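Local coordinates for 2-methyl-3-hydroxypyridine-5-carboxylic acid oxygenase (Mesorhizobium loti, PDB 3ALJ), which is an FAD-dependent oxygenase that probably oxidises 2-methyl-3-hydroxypyridine-5-carboxylic acid with molecular oxygen, at residues R102-R106 against Y214-N218; L182-M187 against P254-A259; P79-E83 against K93-N97. One frame throughout, in Å; residues are numbered along the deposited sequence.

All three contacts reach the same mixed sheet, which lies beside the FAD-binding part of the chain. Contact 3 pairs its edge strand 89-94 with strand 82-86. Contact 1 sets strand 101-105, of a separate two-stranded sheet, against the end of strand 211-216. Contact 2 lays helix 253-260 on strand 170-185. Along the chain contact 3 closes before the others open, while the segments of contacts 1 and 2 alternate. The centre of contact 1 lies about 13 Å from that of contact 2 and about 14 Å from that of contact 3. It touches both: R186 NH1 probably bonds to N218 O, and I103 packs on P79. Contact 1 also reaches FAD, through R106.

Contact 1. Residues R102-R106 against Y214-N218; sequences RIMTR and YSPCN. With FAD (flavin-adenine dinucleotide), chain B.
I103 meets the 214-218 segment with its branched end. At chi1 -57° its CG2 stands anti to the backbone N, which turns it toward C217 SG and S215 CB and leaves CD1 beside P216 O. Three of its carbons gather round P216 O, with I103 CB nearest at 3.5 Å. I103 CG2 lies 4.0 Å from C217 SG. P216 O is buried and has no polar partner in the model. With an alanine in place of I103, CG2 and CD1 are lost, and a gap would probably open beside S215 CB and on this side of C217 SG, with CB still against P216 O.

The thiol of C217 lies along the other strand's backbone, with C217 SG 3.6 Å from M104 C. M104 itself points the other way, toward strand 52-56. This is an interface between two sheets. Strand 101-105 pairs with strand 52-56, and strand 211-216 belongs to the large mixed sheet. Such a sheet beside the FAD-binding part is consistent with flavin monooxygenases of the p-hydroxybenzoate hydroxylase type. Instead of direct bonds, a water joins the segments, accepting from T105 N at 3.0 Å and, weakly, from N218 ND2, which also bonds to G75 O.

T105 ends the strand and is the N-cap of helix 106-119. With chi1 at 70°, its OG1 sits between backbone N and carbonyl carbon and bonds to H108 N, while CG2 is left to face C217 SG. The next residue, R106, turns to the cofactor. Both R106 NH1 and R106 NH2 donate to FAD O2', each at 2.9 Å. The ribityl oxygen lies at the edge of the guanidinium, near its plane. R106 NE bonds to G52 O, which helps to fix the rotation of the group.

Contact 2. Residues L182-M187 against P254-A259; sequences LIVPRM and PCLIEA
V184 has chi1 -61°, which puts CG1 anti to its carbonyl carbon and turns both methyls to the helix. CG1 rests on the backbone, with V184 CG1 3.7 Å from A259 CA, and both V184 CG1 and V184 CG2 lie 4.0 Å from C255 O. L182 approaches with one branch: L182 CD1 is 3.7 Å from A259 CB. The small alanine lets both side chains come close to the helix. M187 is folded back on itself, bent at chi2 (-57°) and chi3. Its CB and CG meet P254 and the thiol of C255. Its side chain crosses that of E258 at about a right angle, with M187 SD 4.1 Å from E258 CG.

The contact packs helix 253-260 against strand 170-185 of the mixed sheet. The two short axes come within 7.7 Å, at 122° between their directions.

C255 SG points to the turn after the strand and lies 3.5 Å from R186 O. R186 leads its own side chain away, to a salt bridge with D197. P185 crosses E258 at about a right angle, with P185 CD 3.8 Å from E258 CB. E258 meets the strand with CB and CG; its carboxylate forms a salt bridge with K261.

Contact 3. Residues P79-E83 against K93-N97; sequences PPTYE and KETFN
Y82 and E94 exchange two backbone hydrogen bonds. Y82 N donates to E94 O at 2.9 Å, with a nearly straight N-H...O angle of 165°. E94 N donates to Y82 O at 2.8 Å, from a position tilted 33° out of the carbonyl plane. Y82 O also takes a CA-H...O contact from K93. Water 2 lies within bonding distance of both Y82 O and E94 OE1, and E94 OE2 bonds to F358 N.

These bonds belong to a beta hairpin made by strands 82-86 and 89-94. Y82 with E94 is an antiparallel hydrogen-bonded pair, and E83 with K93 is the non-hydrogen-bonded pair next to it. Strand 89-94 is an outermost strand of the mixed sheet, while strand 82-86 continues the sheet to strand 199-203.

On one face, the charged side chains of E83 and K93 run side by side in the same direction, both extended beyond CG. E83 CG has chi1 -179°, anti to its backbone N, and packs along K93 CG. The charged ends are too far apart for a salt bridge, with E83 OE2 4.4 Å from K93 NZ. Water 3 spans them, donating to E83 OE2 and accepting weakly from K93 NZ. E83 OE2 bonds to S90 and W85, and K93 NZ forms a salt bridge with E195.

Apolar contact is made by two aromatic residues. F96 brings its CZ to the base of Y82, with F96 CZ 3.7 Å from Y82 CB. Y82 CD2 lies in plane at the edge of the F96 ring. F358 meets both rings edge-to-face.

Carbonyl oxygens make two more contacts. E94 O sits over one face of the F96 ring, toward the rim. At the end of the hairpin away from its turn, T95 CG2 touches P80 O at 3.4 Å.

Contact 1. Residues R102-R106 against Y214-N218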
loop_
_atom_site.group_PDB
_atom_site.type_symbol
_atom_site.label_atom_id
_atom_site.label_comp_id
_atom_site.label_asym_id
_atom_site.label_seq_id
_atom_site.Cartn_x
_atom_site.Cartn_y
_atom_site.Cartn_z
ATOM N N ARG A 102 1.823 8.962 8.378
ATOM C CA ARG A 102 0.865 8.353 9.302
ATOM C C ARG A 102 1.024 6.878 9.259
ATOM O O ARG A 102 1.257 6.275 8.163
ATOM C CB ARG A 102 -0.595 8.672 8.836
ATOM C CG ARG A 102 -1.621 8.643 10.001
ATOM C CD ARG A 102 -1.377 9.876 10.983
ATOM N NE ARG A 102 -2.486 9.944 11.913
ATOM C CZ ARG A 102 -2.588 10.977 12.749
ATOM N NH1 ARG A 102 -1.604 11.868 12.869
ATOM N NH2 ARG A 102 -3.640 11.133 13.497
ATOM N N ILE A 103 0.893 6.199 10.391
ATOM C CA ILE A 103 0.924 4.722 10.503
ATOM C C ILE A 103 -0.454 4.318 11.007
ATOM O O ILE A 103 -1.077 4.980 11.854
ATOM C CB ILE A 103 1.959 4.243 11.482
ATOM C CG1 ILE A 103 3.347 4.796 11.050
ATOM C CG2 ILE A 103 2.012 2.744 11.525
ATOM C CD1 ILE A 103 4.438 4.452 12.057
ATOM N N MET A 104 -0.940 3.191 10.448
ATOM C CA MET A 104 -2.307 2.695 10.833
ATOM C C MET A 104 -2.345 1.219 10.536
ATOM O O MET A 104 -1.567 0.685 9.765
ATOM C CB MET A 104 -3.429 3.409 10.066
ATOM C CG MET A 104 -3.245 3.186 8.529
ATOM S SD MET A 104 -4.022 4.543 7.580
ATOM C CE MET A 104 -2.694 5.815 7.817
ATOM N N THR A 105 -3.375 0.600 11.084
ATOM C CA THR A 105 -3.607 -0.812 10.611
ATOM C C THR A 105 -4.240 -0.752 9.197
ATOM O O THR A 105 -4.931 0.179 8.849
ATOM C CB THR A 105 -4.486 -1.616 11.630
ATOM O OG1 THR A 105 -5.835 -1.114 11.600
ATOM C CG2 THR A 105 -3.940 -1.568 13.063
ATOM N N ARG A 106 -3.992 -1.866 8.504
ATOM C CA ARG A 106 -4.622 -2.038 7.224
ATOM C C ARG A 106 -6.137 -2.013 7.320
ATOM O O ARG A 106 -6.807 -1.414 6.469
ATOM C CB ARG A 106 -4.165 -3.398 6.617
ATOM C CG ARG A 106 -2.754 -3.129 6.152
ATOM C CD ARG A 106 -2.355 -3.738 4.987
ATOM N NE ARG A 106 -0.984 -3.415 4.529
ATOM C CZ ARG A 106 -0.643 -3.348 3.246
ATOM N NH1 ARG A 106 -1.530 -3.473 2.321
ATOM N NH2 ARG A 106 0.619 -3.139 2.966
ATOM N N TYR A 214 9.523 -1.359 13.764
ATOM C CA TYR A 214 8.623 -1.117 14.926
ATOM C C TYR A 214 7.789 0.129 14.610
ATOM O O TYR A 214 8.324 1.212 14.407
ATOM C CB TYR A 214 9.560 -0.931 16.184
ATOM C CG TYR A 214 8.897 -0.419 17.432
ATOM C CD1 TYR A 214 8.626 0.951 17.618
ATOM C CD2 TYR A 214 8.459 -1.321 18.354
ATOM C CE1 TYR A 214 8.007 1.406 18.830
ATOM C CE2 TYR A 214 7.841 -0.917 19.574
ATOM C CZ TYR A 214 7.657 0.416 19.723
ATOM O OH TYR A 214 6.956 0.924 20.852
ATOM N N SER A 215 6.439 -0.075 14.559
ATOM C CA SER A 215 5.571 0.925 13.923
ATOM C C SER A 215 4.275 1.147 14.725
ATOM O O SER A 215 3.252 0.456 14.539
ATOM C CB SER A 215 5.166 0.456 12.525
ATOM O OG SER A 215 6.381 0.240 11.763
ATOM N N PRO A 216 4.297 2.065 15.705
ATOM C CA PRO A 216 3.016 2.260 16.483
ATOM C C PRO A 216 1.913 2.802 15.635
ATOM O O PRO A 216 2.076 3.847 14.932
ATOM C CB PRO A 216 3.415 3.239 17.650
ATOM C CG PRO A 216 4.975 3.029 17.724
ATOM C CD PRO A 216 5.424 2.842 16.241
ATOM N N CYS A 217 0.710 2.244 15.826
ATOM C CA CYS A 217 -0.450 2.661 15.026
ATOM C C CYS A 217 -1.323 3.633 15.807
ATOM O O CYS A 217 -2.049 4.384 15.162
ATOM C CB CYS A 217 -1.301 1.398 14.646
ATOM S SG CYS A 217 -0.469 0.312 13.445
ATOM N N ASN A 218 -1.365 3.482 17.117
ATOM C CA ASN A 218 -2.298 4.279 18.009
ATOM C C ASN A 218 -1.945 3.823 19.415
ATOM O O ASN A 218 -0.988 3.015 19.634
ATOM C CB ASN A 218 -3.816 4.068 17.655
ATOM C CG ASN A 218 -4.165 2.626 17.546
ATOM O OD1 ASN A 218 -3.947 1.876 18.497
ATOM N ND2 ASN A 218 -4.674 2.168 16.399
HETATM P PA FAD B . -4.692 -5.133 -3.399
HETATM O O1A FAD B . -4.550 -4.393 -2.105
HETATM O O2A FAD B . -4.008 -6.359 -3.587
HETATM O O5B FAD B . -6.253 -5.345 -3.603
HETATM C C5B FAD B . -6.769 -6.076 -4.765
HETATM C C4B FAD B . -8.141 -6.499 -4.283
HETATM O O4B FAD B . -8.681 -7.147 -5.486
HETATM C C3B FAD B . -8.157 -7.552 -3.237
HETATM O O3B FAD B . -9.136 -7.261 -2.219
HETATM C C2B FAD B . -8.426 -8.874 -4.043
HETATM O O2B FAD B . -9.116 -9.878 -3.279
HETATM C C1B FAD B . -9.350 -8.425 -5.128
HETATM N N9A FAD B . -9.226 -9.154 -6.349
HETATM C C8A FAD B . -8.139 -9.813 -6.878
HETATM N N7A FAD B . -8.409 -10.310 -8.094
HETATM C C5A FAD B . -9.727 -9.970 -8.358
HETATM C C6A FAD B . -10.529 -10.128 -9.485
HETATM N N6A FAD B . -10.064 -10.809 -10.587
HETATM N N1A FAD B . -11.765 -9.630 -9.414
HETATM C C2A FAD B . -12.245 -9.008 -8.330
HETATM N N3A FAD B . -11.504 -8.782 -7.207
HETATM C C4A FAD B . -10.229 -9.256 -7.272
HETATM N N1 FAD B . 2.173 0.403 0.587
HETATM C C2 FAD B . 2.134 1.564 1.216
HETATM O O2 FAD B . 1.632 2.587 0.724
HETATM N N3 FAD B . 2.689 1.682 2.490
HETATM C C4 FAD B . 3.255 0.587 3.146
HETATM O O4 FAD B . 3.609 0.714 4.377
HETATM C C4X FAD B . 3.298 -0.609 2.451
HETATM N N5 FAD B . 3.973 -1.738 3.031
HETATM C C5X FAD B . 4.070 -2.908 2.300
HETATM C C6 FAD B . 4.813 -3.997 2.790
HETATM C C7 FAD B . 4.857 -5.180 2.099
HETATM C C7M FAD B . 5.675 -6.369 2.681
HETATM C C8 FAD B . 4.234 -5.300 0.874
HETATM C C8M FAD B . 4.293 -6.604 0.046
HETATM C C9 FAD B . 3.496 -4.221 0.368
HETATM C C9A FAD B . 3.443 -2.987 1.063
HETATM N N10 FAD B . 2.717 -1.830 0.538
HETATM C C10 FAD B . 2.704 -0.669 1.215
HETATM C "C1'" FAD B . 2.054 -1.942 -0.848
HETATM C "C2'" FAD B . 0.562 -2.184 -0.666
HETATM O "O2'" FAD B . 0.367 -3.368 0.136
HETATM C "C3'" FAD B . -0.074 -2.485 -2.037
HETATM O "O3'" FAD B . 0.644 -1.666 -3.035
HETATM C "C4'" FAD B . -1.492 -2.105 -2.147
HETATM O "O4'" FAD B . -2.225 -2.933 -1.200
HETATM C "C5'" FAD B . -2.049 -2.405 -3.500
HETATM O "O5'" FAD B . -3.425 -2.039 -3.518
HETATM P P FAD B . -4.289 -2.572 -4.729
HETATM O O1P FAD B . -5.655 -2.104 -4.457
HETATM O O2P FAD B . -3.659 -2.265 -6.052
HETATM O O3P FAD B . -4.206 -4.182 -4.610
HETATM O O HOH W 1 -4.939 2.211 13.064
#

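Contact 2. Residues L182-M187 against P254-A259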
loop_
_atom_site.group_PDB
_atom_site.type_symbol
_atom_site.label_atom_id
_atom_site.label_comp_id
_atom_site.label_asym_id
_atom_site.label_seq_id
_atom_site.Cartn_x
_atom_site.Cartn_y
_atom_site.Cartn_z
ATOM N N LEU A 182 2.640 -8.160 11.708
ATOM C CA LEU A 182 1.660 -8.497 12.737
ATOM C C LEU A 182 1.263 -7.226 13.488
ATOM O O LEU A 182 1.986 -6.223 13.548
ATOM C CB LEU A 182 2.279 -9.415 13.821
ATOM C CG LEU A 182 3.066 -10.586 13.309
ATOM C CD1 LEU A 182 3.883 -11.355 14.308
ATOM C CD2 LEU A 182 2.092 -11.592 12.765
ATOM N N ILE A 183 0.028 -7.279 14.063
ATOM C CA ILE A 183 -0.453 -6.340 15.057
ATOM C C ILE A 183 -0.462 -6.995 16.388
ATOM O O ILE A 183 -1.087 -8.095 16.560
ATOM C CB ILE A 183 -1.837 -5.757 14.688
ATOM C CG1 ILE A 183 -1.936 -5.157 13.266
ATOM C CG2 ILE A 183 -2.295 -4.765 15.748
ATOM C CD1 ILE A 183 -0.894 -3.970 13.001
ATOM N N VAL A 184 0.182 -6.339 17.349
ATOM C CA VAL A 184 0.183 -6.757 18.773
ATOM C C VAL A 184 -0.158 -5.550 19.636
ATOM O O VAL A 184 -0.161 -4.390 19.224
ATOM C CB VAL A 184 1.539 -7.364 19.221
ATOM C CG1 VAL A 184 1.798 -8.614 18.360
ATOM C CG2 VAL A 184 2.680 -6.338 19.007
ATOM N N PRO A 185 -0.517 -5.764 20.903
ATOM C CA PRO A 185 -0.659 -4.659 21.833
ATOM C C PRO A 185 0.636 -3.857 22.009
ATOM O O PRO A 185 1.739 -4.435 21.841
ATOM C CB PRO A 185 -1.063 -5.378 23.178
ATOM C CG PRO A 185 -1.510 -6.683 22.778
ATOM C CD PRO A 185 -0.717 -7.081 21.544
ATOM N N ARG A 186 0.471 -2.558 22.268
ATOM C CA ARG A 186 1.633 -1.703 22.508
ATOM C C ARG A 186 2.547 -2.133 23.665
ATOM O O ARG A 186 3.749 -1.943 23.562
ATOM C CB ARG A 186 1.181 -0.294 22.759
ATOM C CG ARG A 186 0.527 0.391 21.505
ATOM C CD ARG A 186 1.561 0.877 20.457
ATOM N NE ARG A 186 2.617 1.735 20.973
ATOM C CZ ARG A 186 2.543 3.046 21.093
ATOM N NH1 ARG A 186 1.475 3.795 20.746
ATOM N NH2 ARG A 186 3.623 3.667 21.533
ATOM N N MET A 187 1.955 -2.688 24.745
ATOM C CA MET A 187 2.706 -3.059 25.953
ATOM C C MET A 187 3.593 -1.902 26.416
ATOM O O MET A 187 4.734 -2.144 26.826
ATOM C CB MET A 187 3.561 -4.318 25.709
ATOM C CG MET A 187 2.819 -5.520 25.008
ATOM S SD MET A 187 1.368 -5.986 25.968
ATOM C CE MET A 187 2.190 -6.852 27.397
ATOM N N PRO A 254 8.274 -8.024 25.658
ATOM C CA PRO A 254 6.800 -8.038 26.012
ATOM C C PRO A 254 5.890 -8.131 24.752
ATOM O O PRO A 254 4.981 -8.986 24.663
ATOM C CB PRO A 254 6.606 -6.743 26.774
ATOM C CG PRO A 254 8.042 -6.428 27.333
ATOM C CD PRO A 254 9.000 -6.895 26.248
ATOM N N CYS A 255 6.274 -7.368 23.701
ATOM C CA CYS A 255 5.533 -7.431 22.418
ATOM C C CYS A 255 5.783 -8.684 21.652
ATOM O O CYS A 255 4.778 -9.153 21.023
ATOM C CB CYS A 255 6.001 -6.217 21.583
ATOM S SG CYS A 255 5.654 -4.598 22.361
ATOM N N LEU A 256 7.003 -9.216 21.632
ATOM C CA LEU A 256 7.304 -10.443 20.944
ATOM C C LEU A 256 6.547 -11.647 21.565
ATOM O O LEU A 256 6.120 -12.544 20.828
ATOM C CB LEU A 256 8.773 -10.724 20.805
ATOM C CG LEU A 256 9.522 -9.661 19.928
ATOM C CD1 LEU A 256 11.038 -9.814 20.211
ATOM C CD2 LEU A 256 9.166 -9.892 18.513
ATOM N N ILE A 257 6.383 -11.616 22.898
ATOM C CA ILE A 257 5.634 -12.731 23.512
ATOM C C ILE A 257 4.210 -12.658 22.976
ATOM O O ILE A 257 3.627 -13.717 22.660
ATOM C CB ILE A 257 5.709 -12.571 25.063
ATOM C CG1 ILE A 257 7.106 -13.014 25.521
ATOM C CG2 ILE A 257 4.574 -13.414 25.771
ATOM C CD1 ILE A 257 7.401 -12.649 27.002
ATOM N N GLU A 258 3.596 -11.447 22.851
ATOM C CA GLU A 258 2.244 -11.355 22.271
ATOM C C GLU A 258 2.247 -11.800 20.826
ATOM O O GLU A 258 1.342 -12.532 20.363
ATOM C CB GLU A 258 1.609 -9.981 22.394
ATOM C CG GLU A 258 1.641 -9.487 23.882
ATOM C CD GLU A 258 0.826 -10.418 24.793
ATOM O OE1 GLU A 258 -0.220 -10.906 24.352
ATOM O OE2 GLU A 258 1.318 -10.715 25.945
ATOM N N ALA A 259 3.331 -11.488 20.088
ATOM C CA ALA A 259 3.380 -11.917 18.684
ATOM C C ALA A 259 3.400 -13.373 18.438
ATOM O O ALA A 259 2.835 -13.920 17.447
ATOM C CB ALA A 259 4.617 -11.248 17.974
#

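Contact 3. Residues P79-E83 against K93-N97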
loop_
_atom_site.group_PDB
_atom_site.type_symbol
_atom_site.label_atom_id
_atom_site.label_comp_id
_atom_site.label_asym_id
_atom_site.label_seq_id
_atom_site.Cartn_x
_atom_site.Cartn_y
_atom_site.Cartn_z
ATOM N N PRO A 79 4.285 9.112 14.359
ATOM C CA PRO A 79 5.356 9.101 15.365
ATOM C C PRO A 79 6.080 10.478 15.434
ATOM O O PRO A 79 6.149 11.216 14.467
ATOM C CB PRO A 79 6.367 8.040 14.811
ATOM C CG PRO A 79 5.471 7.143 13.973
ATOM C CD PRO A 79 4.523 8.123 13.249
ATOM N N PRO A 80 6.671 10.728 16.651
ATOM C CA PRO A 80 7.483 11.978 16.725
ATOM C C PRO A 80 8.662 11.952 15.838
ATOM O O PRO A 80 9.132 13.017 15.478
ATOM C CB PRO A 80 8.037 11.985 18.140
ATOM C CG PRO A 80 7.140 11.052 18.902
ATOM C CD PRO A 80 6.502 9.999 17.915
ATOM N N THR A 81 9.246 10.801 15.504
ATOM C CA THR A 81 10.357 10.702 14.626
ATOM C C THR A 81 10.381 9.305 13.970
ATOM O O THR A 81 9.802 8.349 14.521
ATOM C CB THR A 81 11.719 10.941 15.352
ATOM O OG1 THR A 81 12.728 11.116 14.303
ATOM C CG2 THR A 81 12.084 9.968 16.332
ATOM N N TYR A 82 11.006 9.274 12.780
ATOM C CA TYR A 82 11.343 7.976 12.126
ATOM C C TYR A 82 12.825 7.736 12.425
ATOM O O TYR A 82 13.716 8.392 11.924
ATOM C CB TYR A 82 11.059 8.137 10.644
ATOM C CG TYR A 82 11.123 6.878 9.861
ATOM C CD1 TYR A 82 12.297 6.048 9.882
ATOM C CD2 TYR A 82 10.026 6.474 9.071
ATOM C CE1 TYR A 82 12.310 4.857 9.081
ATOM C CE2 TYR A 82 10.074 5.327 8.274
ATOM C CZ TYR A 82 11.185 4.552 8.309
ATOM O OH TYR A 82 11.302 3.419 7.479
ATOM N N GLU A 83 13.010 6.747 13.361
ATOM C CA GLU A 83 14.355 6.433 13.883
ATOM C C GLU A 83 14.898 5.132 13.197
ATOM O O GLU A 83 14.111 4.240 12.927
ATOM C CB GLU A 83 14.295 6.324 15.386
ATOM C CG GLU A 83 15.646 6.020 16.016
ATOM C CD GLU A 83 15.611 6.081 17.551
ATOM O OE1 GLU A 83 14.523 6.018 18.146
ATOM O OE2 GLU A 83 16.718 6.033 18.126
ATOM N N LYS A 93 17.586 9.996 13.054
ATOM C CA LYS A 93 16.235 10.367 13.401
ATOM C C LYS A 93 15.757 11.381 12.422
ATOM O O LYS A 93 16.452 12.414 12.184
ATOM C CB LYS A 93 16.227 11.016 14.847
ATOM C CG LYS A 93 16.321 9.873 15.946
ATOM C CD LYS A 93 16.282 10.560 17.331
ATOM C CE LYS A 93 16.261 9.482 18.378
ATOM N NZ LYS A 93 16.312 10.136 19.761
ATOM N N GLU A 94 14.673 10.998 11.734
ATOM C CA GLU A 94 14.271 11.849 10.565
ATOM C C GLU A 94 12.828 12.256 10.746
ATOM O O GLU A 94 11.940 11.457 11.129
ATOM C CB GLU A 94 14.385 10.989 9.251
ATOM C CG GLU A 94 15.824 10.648 8.924
ATOM C CD GLU A 94 15.911 9.624 7.798
ATOM O OE1 GLU A 94 15.906 8.427 8.065
ATOM O OE2 GLU A 94 16.039 10.062 6.643
ATOM N N THR A 95 12.533 13.533 10.418
ATOM C CA THR A 95 11.151 14.064 10.508
ATOM C C THR A 95 10.754 14.757 9.217
ATOM O O THR A 95 9.638 15.300 9.148
ATOM C CB THR A 95 10.951 14.984 11.724
ATOM O OG1 THR A 95 11.822 16.092 11.565
ATOM C CG2 THR A 95 11.166 14.254 13.027
ATOM N N PHE A 96 11.598 14.818 8.184
ATOM C CA PHE A 96 11.143 15.204 6.820
ATOM C C PHE A 96 10.642 16.616 6.680
ATOM O O PHE A 96 9.772 16.895 5.887
ATOM C CB PHE A 96 9.997 14.227 6.344
ATOM C CG PHE A 96 10.170 12.750 6.835
ATOM C CD1 PHE A 96 11.333 12.058 6.504
ATOM C CD2 PHE A 96 9.187 12.098 7.538
ATOM C CE1 PHE A 96 11.519 10.730 6.905
ATOM C CE2 PHE A 96 9.334 10.758 7.929
ATOM C CZ PHE A 96 10.492 10.094 7.602
ATOM N N ASN A 97 11.178 17.491 7.527
ATOM C CA ASN A 97 10.796 18.920 7.493
ATOM C C ASN A 97 9.282 19.097 7.448
ATOM O O ASN A 97 8.735 19.873 6.672
ATOM C CB ASN A 97 11.475 19.670 6.396
ATOM C CG ASN A 97 11.380 21.246 6.695
ATOM O OD1 ASN A 97 11.299 21.720 7.907
ATOM N ND2 ASN A 97 11.303 22.031 5.612
HETATM O O HOH W 2 15.821 7.361 10.491
HETATM O O HOH W 3 17.276 7.103 20.474
#